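Long-range contact in periplasmic binding protein (Mycobacterium smegmatis, PDB 4MDY), which probably captures an iron complex outside the cell membrane and delivers it to an ABC importer: residues G37-D42 against I271-P276. Sequence-based numbering, arbitrary orientation.
Sequences GLTEQD and IAFASP
Phe273 meets Leu38, Thr39, Gln41 and Asp42, and Ser275 meets Asp42. The methyl CG2 of Thr39 lies over one face of the Phe273 ring in a CH-pi contact, 4.2 Å from the ring centroid and 27° off the normal. Gln41 NE2 comes up to the rim of the ring in its plane, 3.4 Å from Phe273 CE2, the amide standing perpendicular to the ring. With CG of Gln41 held between its backbone N and carbonyl carbon (chi1 71°) and the chain bent at chi2, the amide reaches this edge. The carbonyl oxygen of Leu38 approaches the same corner obliquely, 3.6 Å from Phe273 CE2, and Asp42 OD2 also comes obliquely, 3.5 Å from Phe273 CD2. Trp57 and Trp66 meet the ring too, their planes inclined to it by about 50-55°, and Gly64 O takes a weak hydrogen bond from Gln41 NE2.

Beside the ring, Ser275 OG donates a hydrogen bond of 2.7 Å to Asp42 OD2, on the anti lone pair of that oxygen. Trp68 NE1 gives OD2 a second donor, and Ser278 N donates to Ser275 OG. Farther out, Thr39 OG1 bonds to Asn104 and Gln137, while Glu40 OE1 accepts the amide of Thr39, 3.2 Å from Thr39 N. The contact thus joins the segment leading into helix 40-46 in one lobe to the end of helix 265-273 in the other, across the interlobe cleft where solute-binding proteins of this two-lobed fold generally hold their ligand.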
loop_
_atom_site.group_PDB
_atom_site.type_symbol
_atom_site.label_atom_id
_atom_site.label_comp_id
_atom_site.label_asym_id
_atom_site.label_seq_id
_atom_site.Cartn_x
_atom_site.Cartn_y
_atom_site.Cartn_z
ATOM N N GLY A 37 4.139 -11.087 -3.894
ATOM C CA GLY A 37 4.330 -9.651 -4.087
ATOM C C GLY A 37 4.509 -8.874 -2.794
ATOM O O GLY A 37 4.594 -9.446 -1.716
ATOM N N LEU A 38 4.519 -7.556 -2.912
ATOM C CA LEU A 38 4.938 -6.679 -1.831
ATOM C C LEU A 38 3.890 -6.387 -0.764
ATOM O O LEU A 38 4.256 -5.994 0.342
ATOM C CB LEU A 38 5.459 -5.359 -2.422
ATOM C CG LEU A 38 6.664 -5.518 -3.359
ATOM C CD1 LEU A 38 7.069 -4.187 -3.969
ATOM C CD2 LEU A 38 7.846 -6.146 -2.619
ATOM N N THR A 39 2.602 -6.570 -1.071
ATOM C CA THR A 39 1.536 -6.162 -0.136
ATOM C C THR A 39 0.373 -7.158 0.026
ATOM O O THR A 39 -0.503 -6.944 0.868
ATOM C CB THR A 39 0.929 -4.805 -0.567
ATOM O OG1 THR A 39 0.447 -4.911 -1.910
ATOM C CG2 THR A 39 1.954 -3.677 -0.484
ATOM N N GLU A 40 0.366 -8.242 -0.749
ATOM C CA GLU A 40 -0.781 -9.156 -0.818
ATOM C C GLU A 40 -1.092 -9.868 0.495
ATOM O O GLU A 40 -2.229 -10.321 0.701
ATOM C CB GLU A 40 -0.584 -10.199 -1.926
ATOM C CG GLU A 40 -0.569 -9.620 -3.331
ATOM C CD GLU A 40 0.826 -9.380 -3.860
ATOM O OE1 GLU A 40 1.620 -8.758 -3.133
ATOM O OE2 GLU A 40 1.124 -9.806 -5.001
ATOM N N GLN A 41 -0.096 -9.985 1.375
ATOM C CA GLN A 41 -0.314 -10.648 2.650
ATOM C C GLN A 41 -1.424 -9.980 3.451
ATOM O O GLN A 41 -2.124 -10.655 4.182
ATOM C CB GLN A 41 0.978 -10.765 3.481
ATOM C CG GLN A 41 1.528 -9.477 4.078
ATOM C CD GLN A 41 2.525 -8.776 3.179
ATOM O OE1 GLN A 41 2.448 -8.858 1.946
ATOM N NE2 GLN A 41 3.466 -8.070 3.788
ATOM N N ASP A 42 -1.588 -8.666 3.309
ATOM C CA ASP A 42 -2.639 -7.957 4.040
ATOM C C ASP A 42 -4.025 -8.321 3.510
ATOM O O ASP A 42 -4.974 -8.417 4.276
ATOM C CB ASP A 42 -2.438 -6.444 3.975
ATOM C CG ASP A 42 -1.341 -5.942 4.914
ATOM O OD1 ASP A 42 -0.560 -6.754 5.468
ATOM O OD2 ASP A 42 -1.265 -4.708 5.087
ATOM N N ILE A 271 0.263 3.836 5.028
ATOM C CA ILE A 271 0.003 4.532 3.760
ATOM C C ILE A 271 0.581 3.765 2.564
ATOM O O ILE A 271 -0.094 3.589 1.549
ATOM C CB ILE A 271 0.565 5.965 3.791
ATOM C CG1 ILE A 271 -0.211 6.802 4.805
ATOM C CG2 ILE A 271 0.507 6.613 2.411
ATOM C CD1 ILE A 271 0.498 8.067 5.244
ATOM N N ALA A 272 1.822 3.302 2.702
ATOM C CA ALA A 272 2.503 2.552 1.654
ATOM C C ALA A 272 1.770 1.273 1.285
ATOM O O ALA A 272 1.599 0.978 0.108
ATOM C CB ALA A 272 3.927 2.219 2.078
ATOM N N PHE A 273 1.343 0.515 2.289
ATOM C CA PHE A 273 0.670 -0.756 2.045
ATOM C C PHE A 273 -0.732 -0.594 1.456
ATOM O O PHE A 273 -1.175 -1.440 0.670
ATOM C CB PHE A 273 0.614 -1.584 3.320
ATOM C CG PHE A 273 1.779 -2.510 3.471
ATOM C CD1 PHE A 273 3.037 -2.016 3.798
ATOM C CD2 PHE A 273 1.623 -3.875 3.269
ATOM C CE1 PHE A 273 4.119 -2.876 3.928
ATOM C CE2 PHE A 273 2.700 -4.730 3.390
ATOM C CZ PHE A 273 3.946 -4.228 3.720
ATOM N N ALA A 274 -1.425 0.477 1.838
ATOM C CA ALA A 274 -2.735 0.799 1.258
ATOM C C ALA A 274 -3.606 -0.457 1.138
ATOM O O ALA A 274 -4.086 -0.798 0.057
ATOM C CB ALA A 274 -2.545 1.449 -0.103
ATOM N N SER A 275 -3.782 -1.151 2.256
ATOM C CA SER A 275 -4.431 -2.453 2.269
ATOM C C SER A 275 -5.719 -2.438 3.091
ATOM O O SER A 275 -5.986 -1.477 3.807
ATOM C CB SER A 275 -3.462 -3.486 2.843
ATOM O OG SER A 275 -3.503 -3.490 4.250
ATOM N N PRO A 276 -6.523 -3.513 3.001
ATOM C CA PRO A 276 -7.726 -3.622 3.839
ATOM C C PRO A 276 -7.441 -3.554 5.345
ATOM O O PRO A 276 -8.307 -3.159 6.124
ATOM C CB PRO A 276 -8.280 -4.997 3.469
ATOM C CG PRO A 276 -7.827 -5.211 2.072
ATOM C CD PRO A 276 -6.470 -4.578 1.980
#